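Long-range contacts in regulator of nonsense transcripts 2 (Homo sapiens, PDB 4CEM), which takes part in nonsense-mediated mRNA decay as the factor UPF2, of which the fragment studied here is the first MIF4G domain: residues A[57-62]-A[87-92]; A[63-68]-A[103-108]; A[75-80]-A[115-120]. One frame throughout, in Å; residues are numbered along the deposited sequence.

Contact 1: A[57-62]-A[87-92]; sequences AFVKKL and AEAVAS
Leu62 meets both Ala89 and Ser92 across the contact, and it also backs the one aromatic ring nearby: its CG stands 4.1 Å above the plane of the Phe58 ring, over one face and displaced toward the rim. Asp76 and Phe77 of helix 70-79 and Phe113 of helix 103-116 add further contacts to that ring. Leu62 CD1 reaches the methyl of Ala89, 3.8 Å away at Ala89 CB. The second flat group is the peptide carbonyl of Val59, and the sole hydrogen bond between the segments is made there, Ser92 OG donating to Val59 O over 2.7 Å. The donor lies above the carbonyl plane, 37° out of it, and not on a lone pair. The hydroxyl is turned to this position by a chi1 of -63°, which sets OG opposite the carbonyl carbon of Ser92. Val59 divides its two methyls between neighbouring residues of the facing helix: CG1 lies 3.9 Å from Glu88 CB, whereas CG2 is directed to Ala89, 4.2 Å from Ala89 CB. An alanine in place of Ser92 lacks the hydroxyl, and Val59 O would probably lose its direct tie to helix 86-95, with a small gap beside Val59 CG1. The small Ala89 and Ser92 let the backbones come close, 5.0 Å between Val59 CA and Ala89 CA. The axes of the short segments 57-61 and 87-92 approach to 8.7 Å, 22° from parallel, consistent with helices 52-61 and 86-95 being alternate members of the antiparallel helical stack of a HEAT-like MIF4G domain.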
loop_
_atom_site.group_PDB
_atom_site.type_symbol
_atom_site.label_atom_id
_atom_site.label_comp_id
_atom_site.label_asym_id
_atom_site.label_seq_id
_atom_site.Cartn_x
_atom_site.Cartn_y
_atom_site.Cartn_z
ATOM N N ALA A 57 -3.236 26.444 12.444
ATOM C CA ALA A 57 -2.920 26.604 11.024
ATOM C C ALA A 57 -2.155 25.382 10.528
ATOM O O ALA A 57 -2.515 24.777 9.512
ATOM C CB ALA A 57 -2.105 27.864 10.796
ATOM N N PHE A 58 -1.127 24.996 11.282
ATOM C CA PHE A 58 -0.295 23.870 10.908
ATOM C C PHE A 58 -1.094 22.576 10.831
ATOM O O PHE A 58 -0.990 21.847 9.840
ATOM C CB PHE A 58 0.885 23.715 11.865
ATOM C CG PHE A 58 1.850 22.650 11.445
ATOM C CD1 PHE A 58 2.576 22.788 10.271
ATOM C CD2 PHE A 58 2.012 21.493 12.201
ATOM C CE1 PHE A 58 3.455 21.801 9.859
ATOM C CE2 PHE A 58 2.898 20.508 11.800
ATOM C CZ PHE A 58 3.620 20.664 10.627
ATOM N N VAL A 59 -1.908 22.304 11.853
ATOM C CA VAL A 59 -2.767 21.115 11.849
ATOM C C VAL A 59 -3.654 21.060 10.611
ATOM O O VAL A 59 -3.955 19.979 10.110
ATOM C CB VAL A 59 -3.653 21.035 13.108
ATOM C CG1 VAL A 59 -4.749 19.979 12.942
ATOM C CG2 VAL A 59 -2.795 20.726 14.330
ATOM N N LYS A 60 -4.057 22.220 10.109
ATOM C CA LYS A 60 -4.897 22.269 8.923
ATOM C C LYS A 60 -4.100 21.932 7.671
ATOM O O LYS A 60 -4.584 21.206 6.808
ATOM C CB LYS A 60 -5.550 23.643 8.774
ATOM C CG LYS A 60 -6.719 23.642 7.809
ATOM C CD LYS A 60 -7.348 25.020 7.712
ATOM C CE LYS A 60 -8.458 25.049 6.674
ATOM N NZ LYS A 60 -9.033 26.415 6.544
ATOM N N LYS A 61 -2.880 22.458 7.572
ATOM C CA LYS A 61 -1.995 22.145 6.442
ATOM C C LYS A 61 -1.706 20.661 6.347
ATOM O O LYS A 61 -1.591 20.117 5.248
ATOM C CB LYS A 61 -0.677 22.912 6.547
ATOM C CG LYS A 61 -0.723 24.281 5.897
ATOM C CD LYS A 61 0.297 25.220 6.505
ATOM C CE LYS A 61 0.154 26.625 5.938
ATOM N NZ LYS A 61 0.017 27.647 7.020
ATOM N N LEU A 62 -1.619 19.999 7.495
ATOM C CA LEU A 62 -1.411 18.551 7.529
ATOM C C LEU A 62 -2.524 17.733 6.853
ATOM O O LEU A 62 -2.371 16.523 6.651
ATOM C CB LEU A 62 -1.232 18.068 8.974
ATOM C CG LEU A 62 0.119 18.359 9.632
ATOM C CD1 LEU A 62 0.097 18.053 11.129
ATOM C CD2 LEU A 62 1.220 17.576 8.922
ATOM N N ALA A 87 -3.505 14.963 19.087
ATOM C CA ALA A 87 -4.740 14.305 18.655
ATOM C C ALA A 87 -5.301 14.926 17.385
ATOM O O ALA A 87 -5.768 14.210 16.503
ATOM C CB ALA A 87 -5.776 14.337 19.766
ATOM N N GLU A 88 -5.228 16.251 17.288
ATOM C CA GLU A 88 -5.739 16.984 16.121
ATOM C C GLU A 88 -4.851 16.744 14.900
ATOM O O GLU A 88 -5.347 16.468 13.807
ATOM C CB GLU A 88 -5.827 18.493 16.409
ATOM C CG GLU A 88 -6.719 18.880 17.587
ATOM C CD GLU A 88 -5.986 18.900 18.928
ATOM O OE1 GLU A 88 -5.406 17.862 19.330
ATOM O OE2 GLU A 88 -5.986 19.962 19.588
ATOM N N ALA A 89 -3.538 16.838 15.106
ATOM C CA ALA A 89 -2.552 16.601 14.054
ATOM C C ALA A 89 -2.641 15.171 13.527
ATOM O O ALA A 89 -2.595 14.940 12.323
ATOM C CB ALA A 89 -1.151 16.886 14.570
ATOM N N VAL A 90 -2.781 14.214 14.433
ATOM C CA VAL A 90 -2.967 12.824 14.043
ATOM C C VAL A 90 -4.207 12.670 13.155
ATOM O O VAL A 90 -4.166 11.981 12.137
ATOM C CB VAL A 90 -3.068 11.916 15.283
ATOM C CG1 VAL A 90 -3.621 10.551 14.914
ATOM C CG2 VAL A 90 -1.705 11.784 15.949
ATOM N N ALA A 91 -5.298 13.336 13.528
ATOM C CA ALA A 91 -6.555 13.255 12.775
ATOM C C ALA A 91 -6.409 13.788 11.350
ATOM O O ALA A 91 -6.886 13.165 10.404
ATOM C CB ALA A 91 -7.663 13.997 13.510
ATOM N N SER A 92 -5.755 14.938 11.197
ATOM C CA SER A 92 -5.460 15.491 9.868
ATOM C C SER A 92 -4.672 14.490 9.020
ATOM O O SER A 92 -5.015 14.223 7.876
ATOM C CB SER A 92 -4.663 16.790 9.994
ATOM O OG SER A 92 -5.409 17.787 10.671
#

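Contact 2: A[63-68]-A[103-108]; sequences KTITEQ and VNCAVH
Ile65 fits against helix 103-116 through one branch above all: its CG2 rests 3.7 Å from Cys105 SG and 3.8 Å from Ala106 N. The chi1 of -69° places CG2 opposite the backbone N, facing the helix, while CD1 at the other end of the side chain reaches the methyl of Ala106, 4.2 Å from Ile65 CD1 to Ala106 CB. Cys105 extends its sulfur toward Ile65 CG2 and the backbone of Thr66. These three side chains are buried, and Leu98 closes in on both Ile65 and Ala106, making this the tight half of the contact.

Glu67 forms the looser, partly exposed half. Its chain bends at chi2 (44°), bringing OE1 alongside Cys105 CB at 3.6 Å, but that is van der Waals contact with carbon. The carboxylate finds its charged mate in Arg70, by a salt bridge from OE1, and Glu67 N donates to Asp102 OD1 just ahead of the helix. The apolar contacts of Ile65 with Cys105 and Ala106 therefore imply a loop seated on the helix by apolar fit, with the polar groups of Glu67 satisfied by flanking residues.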
loop_
_atom_site.group_PDB
_atom_site.type_symbol
_atom_site.label_atom_id
_atom_site.label_comp_id
_atom_site.label_asym_id
_atom_site.label_seq_id
_atom_site.Cartn_x
_atom_site.Cartn_y
_atom_site.Cartn_z
ATOM N N LYS A 63 -3.644 18.366 6.519
ATOM C CA LYS A 63 -4.719 17.650 5.835
ATOM C C LYS A 63 -4.436 17.455 4.361
ATOM O O LYS A 63 -5.009 16.568 3.751
ATOM C CB LYS A 63 -6.060 18.358 6.038
ATOM C CG LYS A 63 -6.518 18.307 7.487
ATOM C CD LYS A 63 -7.916 18.867 7.699
ATOM C CE LYS A 63 -8.560 18.240 8.937
ATOM N NZ LYS A 63 -9.383 19.210 9.708
ATOM N N THR A 64 -3.537 18.257 3.799
ATOM C CA THR A 64 -3.179 18.172 2.382
ATOM C C THR A 64 -1.664 18.033 2.216
ATOM O O THR A 64 -1.013 18.865 1.577
ATOM C CB THR A 64 -3.649 19.436 1.642
ATOM O OG1 THR A 64 -3.101 20.597 2.286
ATOM C CG2 THR A 64 -5.174 19.524 1.647
ATOM N N ILE A 65 -1.097 16.987 2.809
ATOM C CA ILE A 65 0.347 16.798 2.778
ATOM C C ILE A 65 0.785 16.481 1.359
ATOM O O ILE A 65 0.179 15.668 0.682
ATOM C CB ILE A 65 0.813 15.676 3.725
ATOM C CG1 ILE A 65 0.625 16.110 5.177
ATOM C CG2 ILE A 65 2.280 15.340 3.474
ATOM C CD1 ILE A 65 0.830 14.990 6.180
ATOM N N THR A 66 1.858 17.125 0.934
ATOM C CA THR A 66 2.305 17.073 -0.443
ATOM C C THR A 66 3.822 17.100 -0.512
ATOM O O THR A 66 4.458 17.786 0.273
ATOM C CB THR A 66 1.708 18.258 -1.192
ATOM O OG1 THR A 66 0.453 17.853 -1.739
ATOM C CG2 THR A 66 2.615 18.741 -2.289
ATOM N N GLU A 67 4.389 16.347 -1.454
ATOM C CA GLU A 67 5.839 16.195 -1.562
ATOM C C GLU A 67 6.543 17.538 -1.652
ATOM O O GLU A 67 7.562 17.748 -1.014
ATOM C CB GLU A 67 6.219 15.313 -2.763
ATOM C CG GLU A 67 7.728 15.114 -2.978
ATOM C CD GLU A 67 8.523 14.831 -1.697
ATOM O OE1 GLU A 67 8.145 13.942 -0.900
ATOM O OE2 GLU A 67 9.548 15.505 -1.476
ATOM N N GLN A 68 5.984 18.462 -2.418
ATOM C CA GLN A 68 6.633 19.762 -2.597
ATOM C C GLN A 68 6.475 20.677 -1.367
ATOM O O GLN A 68 6.910 21.832 -1.393
ATOM C CB GLN A 68 6.188 20.459 -3.903
ATOM C CG GLN A 68 4.766 20.181 -4.385
ATOM C CD GLN A 68 4.612 18.827 -5.076
ATOM O OE1 GLN A 68 3.713 18.043 -4.747
ATOM N NE2 GLN A 68 5.496 18.543 -6.036
ATOM N N VAL A 103 3.193 9.845 -0.132
ATOM C CA VAL A 103 3.263 9.042 1.096
ATOM C C VAL A 103 4.616 9.155 1.816
ATOM O O VAL A 103 4.659 9.230 3.046
ATOM C CB VAL A 103 2.940 7.562 0.830
ATOM C CG1 VAL A 103 3.114 6.737 2.097
ATOM C CG2 VAL A 103 1.526 7.410 0.293
ATOM N N ASN A 104 5.715 9.191 1.067
ATOM C CA ASN A 104 7.027 9.390 1.683
ATOM C C ASN A 104 7.117 10.683 2.477
ATOM O O ASN A 104 7.717 10.699 3.543
ATOM C CB ASN A 104 8.147 9.355 0.643
ATOM C CG ASN A 104 8.501 7.938 0.193
ATOM O OD1 ASN A 104 8.286 6.961 0.917
ATOM N ND2 ASN A 104 9.075 7.830 -1.006
ATOM N N CYS A 105 6.532 11.764 1.970
ATOM C CA CYS A 105 6.516 13.024 2.715
ATOM C C CYS A 105 5.748 12.870 4.026
ATOM O O CYS A 105 6.241 13.259 5.089
ATOM C CB CYS A 105 5.900 14.153 1.892
ATOM S SG CYS A 105 5.884 15.742 2.754
ATOM N N ALA A 106 4.554 12.289 3.958
ATOM C CA ALA A 106 3.743 12.080 5.159
ATOM C C ALA A 106 4.522 11.282 6.208
ATOM O O ALA A 106 4.513 11.623 7.402
ATOM C CB ALA A 106 2.446 11.374 4.813
ATOM N N VAL A 107 5.213 10.235 5.757
ATOM C CA VAL A 107 5.979 9.377 6.656
ATOM C C VAL A 107 7.120 10.182 7.269
ATOM O O VAL A 107 7.431 10.031 8.457
ATOM C CB VAL A 107 6.528 8.119 5.923
ATOM C CG1 VAL A 107 7.479 7.332 6.811
ATOM C CG2 VAL A 107 5.384 7.225 5.466
ATOM N N HIS A 108 7.735 11.044 6.463
ATOM C CA HIS A 108 8.781 11.936 6.968
ATOM C C HIS A 108 8.255 12.812 8.067
ATOM O O HIS A 108 8.911 12.970 9.092
ATOM C CB HIS A 108 9.386 12.777 5.832
ATOM C CG HIS A 108 10.185 13.979 6.305
ATOM N ND1 HIS A 108 11.456 13.883 6.743
ATOM C CD2 HIS A 108 9.848 15.328 6.372
ATOM C CE1 HIS A 108 11.905 15.099 7.087
ATOM N NE2 HIS A 108 10.920 15.986 6.858
#

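Contact 3: A[75-80]-A[115-120]; sequences HDFNGL and QRYADF
Water 1 is gripped by four groups, two from each segment. It donates to Phe77 O at 2.8 Å and to Leu80 O, also at 2.8 Å; it accepts from Arg116 NH1 at 2.9 Å and from Tyr117 OH at 2.7 Å. Two donated and two accepted bonds use its full capacity, tying carbonyls near the C-terminal end of helix 70-79 to side chains at and just beyond the end of helix 103-116. The water oxygen also sits 3.6 Å above the Phe77 ring plane, over its centre.

Phe77 CE2 lies over one face of the Arg116 guanidinium, off its centre, 3.8 Å above the guanidinium plane, and the two planes differ by only 25°. A bend at chi3 (-81°) lays the guanidinium alongside the ring and brings NH2 within 3.2 Å of Asn78 OD1; the two side chains cross at about a right angle, their amide and guanidinium planes 55° apart. Tyr117 meets Phe77 by its edge, CE2 lying 3.9 Å from Phe77 CZ. Its hydroxyl also partners Leu82 N, which helps hold it beside the water.

Phe77 also packs edge-to-face on Phe113, and Leu80 turns to Phe58 of helix 52-61. Beyond Arg116 the chain leaves helix 103-116 through a type I beta turn, Tyr117 to Phe120, and enters helix 120-137; Tyr117 and Phe120 face Ile86 and Val90 of helix 86-95.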
loop_
_atom_site.group_PDB
_atom_site.type_symbol
_atom_site.label_atom_id
_atom_site.label_comp_id
_atom_site.label_asym_id
_atom_site.label_seq_id
_atom_site.Cartn_x
_atom_site.Cartn_y
_atom_site.Cartn_z
ATOM N N HIS A 75 9.828 23.076 8.099
ATOM C CA HIS A 75 10.247 24.367 8.648
ATOM C C HIS A 75 9.273 24.847 9.692
ATOM O O HIS A 75 9.664 25.214 10.788
ATOM C CB HIS A 75 10.377 25.397 7.535
ATOM C CG HIS A 75 10.627 26.798 8.029
ATOM N ND1 HIS A 75 9.625 27.644 8.331
ATOM C CD2 HIS A 75 11.812 27.492 8.265
ATOM C CE1 HIS A 75 10.141 28.818 8.744
ATOM N NE2 HIS A 75 11.479 28.723 8.704
ATOM N N ASP A 76 7.989 24.826 9.366
ATOM C CA ASP A 76 6.968 25.206 10.327
ATOM C C ASP A 76 7.006 24.296 11.537
ATOM O O ASP A 76 7.043 24.774 12.674
ATOM C CB ASP A 76 5.576 25.160 9.704
ATOM C CG ASP A 76 5.381 26.209 8.633
ATOM O OD1 ASP A 76 6.195 27.168 8.559
ATOM O OD2 ASP A 76 4.410 26.066 7.852
ATOM N N PHE A 77 6.995 22.988 11.297
ATOM C CA PHE A 77 7.047 22.017 12.387
ATOM C C PHE A 77 8.117 22.359 13.426
ATOM O O PHE A 77 7.840 22.350 14.631
ATOM C CB PHE A 77 7.293 20.611 11.842
ATOM C CG PHE A 77 7.380 19.551 12.909
ATOM C CD1 PHE A 77 6.241 18.893 13.345
ATOM C CD2 PHE A 77 8.603 19.205 13.466
ATOM C CE1 PHE A 77 6.318 17.918 14.321
ATOM C CE2 PHE A 77 8.688 18.225 14.438
ATOM C CZ PHE A 77 7.543 17.581 14.870
ATOM N N ASN A 78 9.327 22.680 12.970
ATOM C CA ASN A 78 10.430 22.879 13.905
ATOM C C ASN A 78 10.280 24.081 14.824
ATOM O O ASN A 78 10.948 24.149 15.860
ATOM C CB ASN A 78 11.780 22.908 13.185
ATOM C CG ASN A 78 12.242 21.513 12.774
ATOM O OD1 ASN A 78 12.226 20.577 13.583
ATOM N ND2 ASN A 78 12.637 21.363 11.509
ATOM N N GLY A 79 9.406 25.017 14.457
ATOM C CA GLY A 79 9.192 26.230 15.246
ATOM C C GLY A 79 8.018 26.188 16.216
ATOM O O GLY A 79 7.908 27.046 17.096
ATOM N N LEU A 80 7.148 25.195 16.055
ATOM C CA LEU A 80 5.929 25.080 16.837
ATOM C C LEU A 80 6.094 24.149 18.036
ATOM O O LEU A 80 6.819 23.163 17.976
ATOM C CB LEU A 80 4.804 24.526 15.962
ATOM C CG LEU A 80 4.401 25.259 14.689
ATOM C CD1 LEU A 80 3.248 24.526 14.033
ATOM C CD2 LEU A 80 3.996 26.686 14.999
ATOM N N GLN A 115 9.617 11.484 16.699
ATOM C CA GLN A 115 10.924 11.717 17.321
ATOM C C GLN A 115 10.894 12.848 18.351
ATOM O O GLN A 115 11.766 12.916 19.222
ATOM C CB GLN A 115 12.007 11.985 16.265
ATOM C CG GLN A 115 12.422 10.747 15.476
ATOM C CD GLN A 115 13.129 11.077 14.165
ATOM O OE1 GLN A 115 13.979 11.962 14.112
ATOM N NE2 GLN A 115 12.788 10.355 13.107
ATOM N N ARG A 116 9.905 13.730 18.258
ATOM C CA ARG A 116 9.785 14.826 19.211
ATOM C C ARG A 116 8.794 14.543 20.347
ATOM O O ARG A 116 9.053 14.939 21.478
ATOM C CB ARG A 116 9.396 16.113 18.494
ATOM C CG ARG A 116 9.537 17.350 19.366
ATOM C CD ARG A 116 9.559 18.614 18.528
ATOM N NE ARG A 116 10.878 18.883 17.959
ATOM C CZ ARG A 116 11.173 19.955 17.224
ATOM N NH1 ARG A 116 10.245 20.873 16.951
ATOM N NH2 ARG A 116 12.403 20.118 16.754
ATOM N N TYR A 117 7.693 13.849 20.039
ATOM C CA TYR A 117 6.567 13.669 20.965
ATOM C C TYR A 117 6.194 12.208 21.254
ATOM O O TYR A 117 5.733 11.487 20.368
ATOM C CB TYR A 117 5.327 14.360 20.398
ATOM C CG TYR A 117 5.540 15.809 20.029
ATOM C CD1 TYR A 117 5.504 16.807 20.999
ATOM C CD2 TYR A 117 5.751 16.188 18.711
ATOM C CE1 TYR A 117 5.685 18.139 20.665
ATOM C CE2 TYR A 117 5.932 17.519 18.374
ATOM C CZ TYR A 117 5.899 18.485 19.355
ATOM O OH TYR A 117 6.081 19.798 19.027
ATOM N N ALA A 118 6.347 11.802 22.514
ATOM C CA ALA A 118 5.971 10.459 22.970
ATOM C C ALA A 118 4.508 10.094 22.722
ATOM O O ALA A 118 4.199 8.930 22.500
ATOM C CB ALA A 118 6.306 10.295 24.445
ATOM N N ASP A 119 3.612 11.076 22.737
ATOM C CA ASP A 119 2.176 10.819 22.539
ATOM C C ASP A 119 1.781 10.487 21.113
ATOM O O ASP A 119 0.649 10.057 20.875
ATOM C CB ASP A 119 1.344 12.038 22.954
ATOM C CG ASP A 119 1.378 12.290 24.430
ATOM O OD1 ASP A 119 1.998 11.487 25.155
ATOM O OD2 ASP A 119 0.789 13.303 24.867
ATOM N N PHE A 120 2.681 10.700 20.162
ATOM C CA PHE A 120 2.305 10.611 18.757
ATOM C C PHE A 120 1.919 9.206 18.316
ATOM O O PHE A 120 0.819 9.000 17.810
ATOM C CB PHE A 120 3.424 11.142 17.861
ATOM C CG PHE A 120 3.030 11.241 16.412
ATOM C CD1 PHE A 120 2.094 12.184 15.999
ATOM C CD2 PHE A 120 3.582 10.391 15.465
ATOM C CE1 PHE A 120 1.717 12.280 14.671
ATOM C CE2 PHE A 120 3.207 10.483 14.135
ATOM C CZ PHE A 120 2.274 11.427 13.737
HETATM O O HOH W 1 7.314 20.712 16.802
#

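In the fold
All three contacts are mainly buried, yet each has a more exposed flank: Glu88 in contact 1, Glu67 in contact 2, Asn78 in contact 3. Contact 1 joins two nearly parallel helices by Val59 and Leu62 packed on the small Ala89 and Ser92, with one direct hydrogen bond. Contacts 2 and 3 both use helix 103-116, near its opposite ends: the N-terminal part receives a loop by apolar fit, whereas the C-terminal end meets another helix end through water and aromatic packing. Contact 1 touches both others, through Ser92 OG on Lys63 CG (3.4 Å) and Phe58 CZ on Phe77 CB (3.9 Å); contacts 2 and 3 stay about 6 Å apart at their nearest atoms.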